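Local coordinates for protein ribonucleoside-diphosphate reductase small chain 2 (Saccharomyces cerevisiae, PDB 1JK0) that takes part, as a ribonucleotide reductase small subunit, in making deoxyribonucleotides for DNA synthesis, and is required for folding of its partner small subunit and assembly with the large subunits, at residues B[42-56]-B[110-123]. Numbering follows the deposited sequence.
Sequences YHEIWAAYKKVEASF and NPEGKSFYGFQIMM
Y49 and V52 of helix 43-54 and F56 just after it pack on S115, F116, F119 and two methionines of helix 111-138, a nearly parallel helix pair in the ferritin-like, all-helical fold of the ribonucleotide reductase small chain. The segment axes approach to 8.4 Å and run 26° apart. Apolar contacts fill the middle. CB of S115 sits over the centre of the Y49 ring, 3.8 Å from its centroid, a CH-pi contact. CG1 of V52 reaches CE2 of F116 at 3.6 Å, while its other methyl, CG2, lies 3.5 Å from CD2 of F119. F116 turns its ring edge to the backbone of A48 and Y49 and also stacks with F226 of helix 207-232. With CG anti to the backbone N (chi1 -158°), F119 extends its ring to V52 and E53, the backbone N of E53 lying over one face and CB of F56 at the edge. M122 and M123 form Met-aromatic contacts with F56, M122 SD at the ring edge and M123 SD obliquely; F56 also stacks on an aromatic side chain of the neighbouring chain, which packs on W46, Y49, E53 and F119 as well, so the interface runs along this helix pair. Polar contacts gather at the N-terminal ends. The amide of N110 stacks on the Y42 ring, planes 22° apart, and N110 ND2 donates to E112 OE2. E112 OE2 also forms a salt bridge with R34, and OE1 accepts from the backbone N of K41. An alanine replacing E112 would remove this carboxylate and is likely to leave R34 without its mate and the Y42 amide without its acceptor. That amide, Y42 N, meets E112 OE1 at 3.0 Å from above the carboxylate plane.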
ATOM      1  N   TYR B  42     -10.581  16.948  -3.267  1.00 25.04           N
ATOM      2  CA  TYR B  42     -11.568  16.347  -2.372  1.00 23.92           C
ATOM      3  C   TYR B  42     -11.229  16.603  -0.909  1.00 23.79           C
ATOM      4  O   TYR B  42     -10.814  15.687  -0.176  1.00 24.50           O
ATOM      5  CB  TYR B  42     -11.672  14.845  -2.616  1.00 24.18           C
ATOM      6  CG  TYR B  42     -12.185  14.506  -3.992  1.00 26.29           C
ATOM      7  CD1 TYR B  42     -11.302  14.335  -5.054  1.00 26.86           C
ATOM      8  CD2 TYR B  42     -13.559  14.404  -4.246  1.00 25.75           C
ATOM      9  CE1 TYR B  42     -11.766  14.075  -6.347  1.00 29.08           C
ATOM     10  CE2 TYR B  42     -14.038  14.142  -5.539  1.00 28.05           C
ATOM     11  CZ  TYR B  42     -13.132  13.982  -6.589  1.00 28.99           C
ATOM     12  OH  TYR B  42     -13.575  13.769  -7.880  1.00 27.04           O
ATOM     13  N   HIS B  43     -11.459  17.847  -0.488  1.00 20.89           N
ATOM     14  CA  HIS B  43     -11.161  18.296   0.867  1.00 18.73           C
ATOM     15  C   HIS B  43     -11.746  17.432   1.964  1.00 18.22           C
ATOM     16  O   HIS B  43     -11.085  17.131   2.948  1.00 17.78           O
ATOM     17  CB  HIS B  43     -11.626  19.738   1.037  1.00 17.30           C
ATOM     18  CG  HIS B  43     -10.998  20.686   0.065  1.00 16.80           C
ATOM     19  ND1 HIS B  43      -9.640  20.905   0.014  1.00 18.67           N
ATOM     20  CD2 HIS B  43     -11.538  21.443  -0.920  1.00 18.74           C
ATOM     21  CE1 HIS B  43      -9.368  21.752  -0.962  1.00 17.97           C
ATOM     22  NE2 HIS B  43     -10.503  22.095  -1.544  1.00 19.13           N
ATOM     23  N   GLU B  44     -12.996  17.045   1.779  1.00 20.07           N
ATOM     24  CA  GLU B  44     -13.721  16.220   2.733  1.00 21.72           C
ATOM     25  C   GLU B  44     -13.085  14.858   2.983  1.00 21.51           C
ATOM     26  O   GLU B  44     -12.743  14.549   4.125  1.00 21.25           O
ATOM     27  CB  GLU B  44     -15.173  16.030   2.268  1.00 23.90           C
ATOM     28  CG  GLU B  44     -15.493  16.553   0.843  1.00 25.71           C
ATOM     29  CD  GLU B  44     -14.733  15.853  -0.291  1.00 21.65           C
ATOM     30  OE1 GLU B  44     -15.374  15.397  -1.249  1.00 24.47           O
ATOM     31  OE2 GLU B  44     -13.504  15.757  -0.239  1.00 22.83           O
ATOM     32  N   ILE B  45     -12.923  14.037   1.942  1.00 21.13           N
ATOM     33  CA  ILE B  45     -12.322  12.724   2.167  1.00 22.30           C
ATOM     34  C   ILE B  45     -10.876  12.862   2.639  1.00 20.03           C
ATOM     35  O   ILE B  45     -10.414  12.036   3.429  1.00 18.60           O
ATOM     36  CB  ILE B  45     -12.395  11.784   0.916  1.00 25.02           C
ATOM     37  CG1 ILE B  45     -11.571  12.345  -0.221  1.00 30.34           C
ATOM     38  CG2 ILE B  45     -13.832  11.636   0.440  1.00 25.52           C
ATOM     39  CD1 ILE B  45     -11.781  11.591  -1.518  1.00 36.44           C
ATOM     40  N   TRP B  46     -10.182  13.915   2.190  1.00 17.07           N
ATOM     41  CA  TRP B  46      -8.779  14.150   2.589  1.00 17.52           C
ATOM     42  C   TRP B  46      -8.688  14.399   4.094  1.00 17.82           C
ATOM     43  O   TRP B  46      -7.823  13.836   4.772  1.00 17.21           O
ATOM     44  CB  TRP B  46      -8.182  15.351   1.825  1.00 15.09           C
ATOM     45  CG  TRP B  46      -6.671  15.626   2.002  1.00 14.68           C
ATOM     46  CD1 TRP B  46      -6.098  16.817   2.404  1.00 16.90           C
ATOM     47  CD2 TRP B  46      -5.572  14.773   1.640  1.00 12.18           C
ATOM     48  NE1 TRP B  46      -4.725  16.757   2.299  1.00 14.04           N
ATOM     49  CE2 TRP B  46      -4.375  15.516   1.835  1.00 13.62           C
ATOM     50  CE3 TRP B  46      -5.476  13.463   1.164  1.00 12.88           C
ATOM     51  CZ2 TRP B  46      -3.106  14.982   1.570  1.00 13.22           C
ATOM     52  CZ3 TRP B  46      -4.199  12.935   0.898  1.00 14.46           C
ATOM     53  CH2 TRP B  46      -3.041  13.697   1.101  1.00 13.94           C
ATOM     54  N   ALA B  47      -9.578  15.245   4.611  1.00 19.02           N
ATOM     55  CA  ALA B  47      -9.591  15.547   6.037  1.00 19.15           C
ATOM     56  C   ALA B  47      -9.953  14.262   6.769  1.00 20.17           C
ATOM     57  O   ALA B  47      -9.521  14.040   7.899  1.00 20.25           O
ATOM     58  CB  ALA B  47     -10.593  16.633   6.340  1.00 16.20           C
ATOM     59  N   ALA B  48     -10.743  13.408   6.123  1.00 20.92           N
ATOM     60  CA  ALA B  48     -11.096  12.141   6.754  1.00 22.95           C
ATOM     61  C   ALA B  48      -9.831  11.287   6.849  1.00 23.96           C
ATOM     62  O   ALA B  48      -9.576  10.654   7.869  1.00 25.19           O
ATOM     63  CB  ALA B  48     -12.160  11.417   5.946  1.00 20.52           C
ATOM     64  N   TYR B  49      -9.040  11.273   5.777  1.00 24.02           N
ATOM     65  CA  TYR B  49      -7.804  10.495   5.763  1.00 22.86           C
ATOM     66  C   TYR B  49      -6.814  11.030   6.802  1.00 22.20           C
ATOM     67  O   TYR B  49      -6.217  10.251   7.544  1.00 23.26           O
ATOM     68  CB  TYR B  49      -7.181  10.492   4.358  1.00 20.39           C
ATOM     69  CG  TYR B  49      -5.747  10.016   4.325  1.00 19.28           C
ATOM     70  CD1 TYR B  49      -5.413   8.711   4.688  1.00 18.56           C
ATOM     71  CD2 TYR B  49      -4.709  10.896   3.975  1.00 18.68           C
ATOM     72  CE1 TYR B  49      -4.072   8.292   4.710  1.00 19.33           C
ATOM     73  CE2 TYR B  49      -3.380  10.499   3.991  1.00 17.20           C
ATOM     74  CZ  TYR B  49      -3.063   9.195   4.363  1.00 19.47           C
ATOM     75  OH  TYR B  49      -1.745   8.801   4.401  1.00 19.27           O
ATOM     76  N   LYS B  50      -6.653  12.350   6.873  1.00 21.02           N
ATOM     77  CA  LYS B  50      -5.739  12.947   7.854  1.00 20.73           C
ATOM     78  C   LYS B  50      -6.143  12.589   9.270  1.00 20.57           C
ATOM     79  O   LYS B  50      -5.307  12.350  10.131  1.00 19.63           O
ATOM     80  CB  LYS B  50      -5.706  14.462   7.709  1.00 16.90           C
ATOM     81  CG  LYS B  50      -4.953  14.901   6.470  1.00 20.83           C
ATOM     82  CD  LYS B  50      -3.497  14.426   6.538  1.00 21.06           C
ATOM     83  CE  LYS B  50      -2.770  14.588   5.226  1.00 18.59           C
ATOM     84  NZ  LYS B  50      -1.344  14.209   5.412  1.00 18.48           N
ATOM     85  N   LYS B  51      -7.445  12.526   9.492  1.00 22.16           N
ATOM     86  CA  LYS B  51      -7.959  12.211  10.803  1.00 23.26           C
ATOM     87  C   LYS B  51      -7.615  10.786  11.241  1.00 23.61           C
ATOM     88  O   LYS B  51      -7.248  10.568  12.397  1.00 24.14           O
ATOM     89  CB  LYS B  51      -9.466  12.446  10.833  1.00 25.21           C
ATOM     90  CG  LYS B  51     -10.038  12.489  12.235  1.00 30.17           C
ATOM     91  CD  LYS B  51     -11.549  12.653  12.246  1.00 32.65           C
ATOM     92  CE  LYS B  51     -12.056  12.728  13.680  1.00 35.43           C
ATOM     93  NZ  LYS B  51     -11.452  13.891  14.402  1.00 36.90           N
ATOM     94  N   VAL B  52      -7.725   9.808  10.346  1.00 22.45           N
ATOM     95  CA  VAL B  52      -7.382   8.452  10.759  1.00 21.52           C
ATOM     96  C   VAL B  52      -5.867   8.293  10.788  1.00 21.63           C
ATOM     97  O   VAL B  52      -5.354   7.520  11.586  1.00 21.23           O
ATOM     98  CB  VAL B  52      -8.030   7.343   9.847  1.00 20.58           C
ATOM     99  CG1 VAL B  52      -9.533   7.524   9.814  1.00 22.11           C
ATOM    100  CG2 VAL B  52      -7.453   7.389   8.453  1.00 18.12           C
ATOM    101  N   GLU B  53      -5.158   9.033   9.930  1.00 22.34           N
ATOM    102  CA  GLU B  53      -3.695   8.962   9.881  1.00 21.68           C
ATOM    103  C   GLU B  53      -3.116   9.434  11.228  1.00 21.87           C
ATOM    104  O   GLU B  53      -2.125   8.892  11.711  1.00 21.13           O
ATOM    105  CB  GLU B  53      -3.135   9.834   8.743  1.00 21.78           C
ATOM    106  CG  GLU B  53      -1.653   9.551   8.358  1.00 21.41           C
ATOM    107  CD  GLU B  53      -1.049  10.578   7.378  1.00 22.72           C
ATOM    108  OE1 GLU B  53      -1.808  11.335   6.733  1.00 23.44           O
ATOM    109  OE2 GLU B  53       0.192  10.627   7.243  1.00 22.04           O
ATOM    110  N   ALA B  54      -3.744  10.432  11.837  1.00 21.33           N
ATOM    111  CA  ALA B  54      -3.278  10.951  13.121  1.00 22.31           C
ATOM    112  C   ALA B  54      -3.495   9.987  14.283  1.00 23.88           C
ATOM    113  O   ALA B  54      -2.775  10.052  15.280  1.00 25.95           O
ATOM    114  CB  ALA B  54      -3.967  12.268  13.432  1.00 20.52           C
ATOM    115  N   SER B  55      -4.475   9.096  14.160  1.00 23.29           N
ATOM    116  CA  SER B  55      -4.780   8.145  15.222  1.00 23.71           C
ATOM    117  C   SER B  55      -4.009   6.833  15.129  1.00 24.28           C
ATOM    118  O   SER B  55      -4.228   5.924  15.940  1.00 25.97           O
ATOM    119  CB  SER B  55      -6.273   7.820  15.217  1.00 27.37           C
ATOM    120  OG  SER B  55      -6.595   6.872  14.189  1.00 31.64           O
ATOM    121  N   PHE B  56      -3.125   6.718  14.145  1.00 22.26           N
ATOM    122  CA  PHE B  56      -2.341   5.504  13.973  1.00 22.12           C
ATOM    123  C   PHE B  56      -1.772   4.935  15.292  1.00 23.62           C
ATOM    124  O   PHE B  56      -1.032   5.608  16.012  1.00 24.95           O
ATOM    125  CB  PHE B  56      -1.210   5.779  12.987  1.00 21.63           C
ATOM    126  CG  PHE B  56      -0.226   4.660  12.861  1.00 22.38           C
ATOM    127  CD1 PHE B  56      -0.582   3.470  12.239  1.00 24.04           C
ATOM    128  CD2 PHE B  56       1.048   4.784  13.382  1.00 21.77           C
ATOM    129  CE1 PHE B  56       0.324   2.412  12.136  1.00 23.24           C
ATOM    130  CE2 PHE B  56       1.958   3.739  13.286  1.00 23.52           C
ATOM    131  CZ  PHE B  56       1.593   2.546  12.662  1.00 23.51           C
ATOM    132  N   ASN B 110      -9.521   8.610  -7.074  1.00 30.30           N
ATOM    133  CA  ASN B 110      -8.744   9.769  -6.644  1.00 27.79           C
ATOM    134  C   ASN B 110      -7.764   9.432  -5.516  1.00 28.15           C
ATOM    135  O   ASN B 110      -8.006   8.532  -4.702  1.00 25.54           O
ATOM    136  CB  ASN B 110      -9.646  10.948  -6.262  1.00 27.61           C
ATOM    137  CG  ASN B 110     -10.581  10.634  -5.131  1.00 30.63           C
ATOM    138  OD1 ASN B 110     -11.683  10.140  -5.350  1.00 33.73           O
ATOM    139  ND2 ASN B 110     -10.150  10.916  -3.904  1.00 30.91           N
ATOM    140  N   PRO B 111      -6.635  10.162  -5.457  1.00 27.32           N
ATOM    141  CA  PRO B 111      -5.578   9.975  -4.459  1.00 25.84           C
ATOM    142  C   PRO B 111      -6.095  10.129  -3.043  1.00 27.06           C
ATOM    143  O   PRO B 111      -5.664   9.422  -2.132  1.00 29.77           O
ATOM    144  CB  PRO B 111      -4.571  11.071  -4.795  1.00 26.99           C
ATOM    145  CG  PRO B 111      -4.967  11.545  -6.182  1.00 28.21           C
ATOM    146  CD  PRO B 111      -6.443  11.432  -6.177  1.00 26.67           C
ATOM    147  N   GLU B 112      -7.013  11.068  -2.852  1.00 25.41           N
ATOM    148  CA  GLU B 112      -7.566  11.299  -1.532  1.00 24.65           C
ATOM    149  C   GLU B 112      -8.214  10.006  -1.007  1.00 25.23           C
ATOM    150  O   GLU B 112      -7.773   9.459   0.005  1.00 23.60           O
ATOM    151  CB  GLU B 112      -8.576  12.461  -1.580  1.00 24.74           C
ATOM    152  CG  GLU B 112      -7.970  13.866  -1.867  1.00 21.14           C
ATOM    153  CD  GLU B 112      -8.042  14.308  -3.350  1.00 22.32           C
ATOM    154  OE1 GLU B 112      -7.993  15.541  -3.601  1.00 20.00           O
ATOM    155  OE2 GLU B 112      -8.125  13.436  -4.258  1.00 18.44           O
ATOM    156  N   GLY B 113      -9.229   9.502  -1.712  1.00 25.08           N
ATOM    157  CA  GLY B 113      -9.911   8.280  -1.298  1.00 22.17           C
ATOM    158  C   GLY B 113      -9.051   7.031  -1.175  1.00 21.90           C
ATOM    159  O   GLY B 113      -9.140   6.292  -0.187  1.00 22.38           O
ATOM    160  N   LYS B 114      -8.213   6.769  -2.166  1.00 20.83           N
ATOM    161  CA  LYS B 114      -7.374   5.582  -2.100  1.00 19.63           C
ATOM    162  C   LYS B 114      -6.401   5.650  -0.935  1.00 20.63           C
ATOM    163  O   LYS B 114      -5.970   4.625  -0.422  1.00 23.10           O
ATOM    164  CB  LYS B 114      -6.612   5.394  -3.405  1.00 18.02           C
ATOM    165  CG  LYS B 114      -7.489   5.107  -4.584  1.00 18.14           C
ATOM    166  CD  LYS B 114      -6.680   5.161  -5.869  1.00 18.86           C
ATOM    167  CE  LYS B 114      -7.596   5.239  -7.080  1.00 18.57           C
ATOM    168  NZ  LYS B 114      -8.421   4.010  -7.248  1.00 18.97           N
ATOM    169  N   SER B 115      -6.034   6.851  -0.516  1.00 20.44           N
ATOM    170  CA  SER B 115      -5.134   6.965   0.620  1.00 21.54           C
ATOM    171  C   SER B 115      -5.880   6.522   1.876  1.00 22.80           C
ATOM    172  O   SER B 115      -5.338   5.789   2.714  1.00 23.65           O
ATOM    173  CB  SER B 115      -4.652   8.403   0.779  1.00 19.17           C
ATOM    174  OG  SER B 115      -3.954   8.800  -0.386  1.00 21.33           O
ATOM    175  N   PHE B 116      -7.133   6.952   1.999  1.00 23.77           N
ATOM    176  CA  PHE B 116      -7.915   6.587   3.171  1.00 24.87           C
ATOM    177  C   PHE B 116      -8.071   5.066   3.232  1.00 25.10           C
ATOM    178  O   PHE B 116      -7.902   4.460   4.291  1.00 24.16           O
ATOM    179  CB  PHE B 116      -9.296   7.265   3.151  1.00 24.02           C
ATOM    180  CG  PHE B 116     -10.149   6.934   4.352  1.00 23.21           C
ATOM    181  CD1 PHE B 116     -10.691   5.664   4.513  1.00 23.78           C
ATOM    182  CD2 PHE B 116     -10.335   7.867   5.360  1.00 24.53           C
ATOM    183  CE1 PHE B 116     -11.399   5.330   5.666  1.00 25.23           C
ATOM    184  CE2 PHE B 116     -11.035   7.544   6.514  1.00 23.23           C
ATOM    185  CZ  PHE B 116     -11.567   6.271   6.669  1.00 23.05           C
ATOM    186  N   TYR B 117      -8.382   4.464   2.086  1.00 24.51           N
ATOM    187  CA  TYR B 117      -8.572   3.020   1.998  1.00 22.80           C
ATOM    188  C   TYR B 117      -7.310   2.224   2.284  1.00 21.91           C
ATOM    189  O   TYR B 117      -7.356   1.214   2.995  1.00 21.52           O
ATOM    190  CB  TYR B 117      -9.132   2.639   0.618  1.00 23.76           C
ATOM    191  CG  TYR B 117     -10.633   2.816   0.540  1.00 23.33           C
ATOM    192  CD1 TYR B 117     -11.442   2.459   1.627  1.00 21.75           C
ATOM    193  CD2 TYR B 117     -11.245   3.325  -0.602  1.00 19.51           C
ATOM    194  CE1 TYR B 117     -12.808   2.604   1.582  1.00 23.42           C
ATOM    195  CE2 TYR B 117     -12.632   3.470  -0.658  1.00 22.51           C
ATOM    196  CZ  TYR B 117     -13.409   3.106   0.438  1.00 24.16           C
ATOM    197  OH  TYR B 117     -14.791   3.206   0.407  1.00 24.47           O
ATOM    198  N   GLY B 118      -6.188   2.671   1.727  1.00 20.14           N
ATOM    199  CA  GLY B 118      -4.934   1.987   1.961  1.00 19.93           C
ATOM    200  C   GLY B 118      -4.609   1.983   3.447  1.00 21.56           C
ATOM    201  O   GLY B 118      -3.961   1.056   3.960  1.00 22.21           O
ATOM    202  N   PHE B 119      -5.071   3.019   4.144  1.00 20.23           N
ATOM    203  CA  PHE B 119      -4.813   3.146   5.567  1.00 20.34           C
ATOM    204  C   PHE B 119      -5.709   2.207   6.334  1.00 23.06           C
ATOM    205  O   PHE B 119      -5.285   1.556   7.295  1.00 26.54           O
ATOM    206  CB  PHE B 119      -5.090   4.561   6.037  1.00 17.84           C
ATOM    207  CG  PHE B 119      -4.381   4.919   7.294  1.00 11.98           C
ATOM    208  CD1 PHE B 119      -3.040   5.248   7.263  1.00 12.19           C
ATOM    209  CD2 PHE B 119      -5.037   4.900   8.507  1.00 12.79           C
ATOM    210  CE1 PHE B 119      -2.352   5.562   8.432  1.00 14.29           C
ATOM    211  CE2 PHE B 119      -4.354   5.215   9.687  1.00 13.84           C
ATOM    212  CZ  PHE B 119      -3.007   5.543   9.644  1.00 11.50           C
ATOM    213  N   GLN B 120      -6.963   2.151   5.914  1.00 23.52           N
ATOM    214  CA  GLN B 120      -7.923   1.286   6.563  1.00 24.01           C
ATOM    215  C   GLN B 120      -7.484  -0.173   6.507  1.00 23.91           C
ATOM    216  O   GLN B 120      -7.398  -0.809   7.547  1.00 22.36           O
ATOM    217  CB  GLN B 120      -9.300   1.463   5.935  1.00 24.86           C
ATOM    218  CG  GLN B 120     -10.343   0.571   6.512  1.00 25.22           C
ATOM    219  CD  GLN B 120     -11.668   0.775   5.856  1.00 27.68           C
ATOM    220  OE1 GLN B 120     -12.567  -0.047   5.991  1.00 29.35           O
ATOM    221  NE2 GLN B 120     -11.811   1.883   5.139  1.00 29.45           N
ATOM    222  N   ILE B 121      -7.181  -0.717   5.329  1.00 26.13           N
ATOM    223  CA  ILE B 121      -6.756  -2.119   5.327  1.00 28.98           C
ATOM    224  C   ILE B 121      -5.477  -2.262   6.130  1.00 28.21           C
ATOM    225  O   ILE B 121      -5.258  -3.299   6.750  1.00 31.77           O
ATOM    226  CB  ILE B 121      -6.490  -2.758   3.907  1.00 30.28           C
ATOM    227  CG1 ILE B 121      -5.040  -2.541   3.502  1.00 31.55           C
ATOM    228  CG2 ILE B 121      -7.476  -2.234   2.868  1.00 29.90           C
ATOM    229  CD1 ILE B 121      -4.618  -3.341   2.265  1.00 36.33           C
ATOM    230  N   MET B 122      -4.629  -1.239   6.125  1.00 26.73           N
ATOM    231  CA  MET B 122      -3.381  -1.314   6.886  1.00 27.94           C
ATOM    232  C   MET B 122      -3.659  -1.508   8.382  1.00 28.91           C
ATOM    233  O   MET B 122      -3.033  -2.342   9.041  1.00 27.56           O
ATOM    234  CB  MET B 122      -2.539  -0.055   6.660  1.00 28.54           C
ATOM    235  CG  MET B 122      -1.250   0.016   7.485  1.00 28.85           C
ATOM    236  SD  MET B 122      -1.532   0.480   9.217  1.00 30.77           S
ATOM    237  CE  MET B 122      -1.739   2.274   9.058  1.00 28.51           C
ATOM    238  N   MET B 123      -4.602  -0.728   8.910  1.00 29.70           N
ATOM    239  CA  MET B 123      -4.999  -0.811  10.315  1.00 29.15           C
ATOM    240  C   MET B 123      -5.707  -2.130  10.650  1.00 29.33           C
ATOM    241  O   MET B 123      -5.620  -2.618  11.774  1.00 30.28           O
ATOM    242  CB  MET B 123      -5.936   0.356  10.673  1.00 26.95           C
ATOM    243  CG  MET B 123      -5.257   1.706  10.821  1.00 25.88           C
ATOM    244  SD  MET B 123      -3.827   1.689  11.951  1.00 24.15           S
ATOM    245  CE  MET B 123      -4.594   1.478  13.542  1.00 26.29           C
TER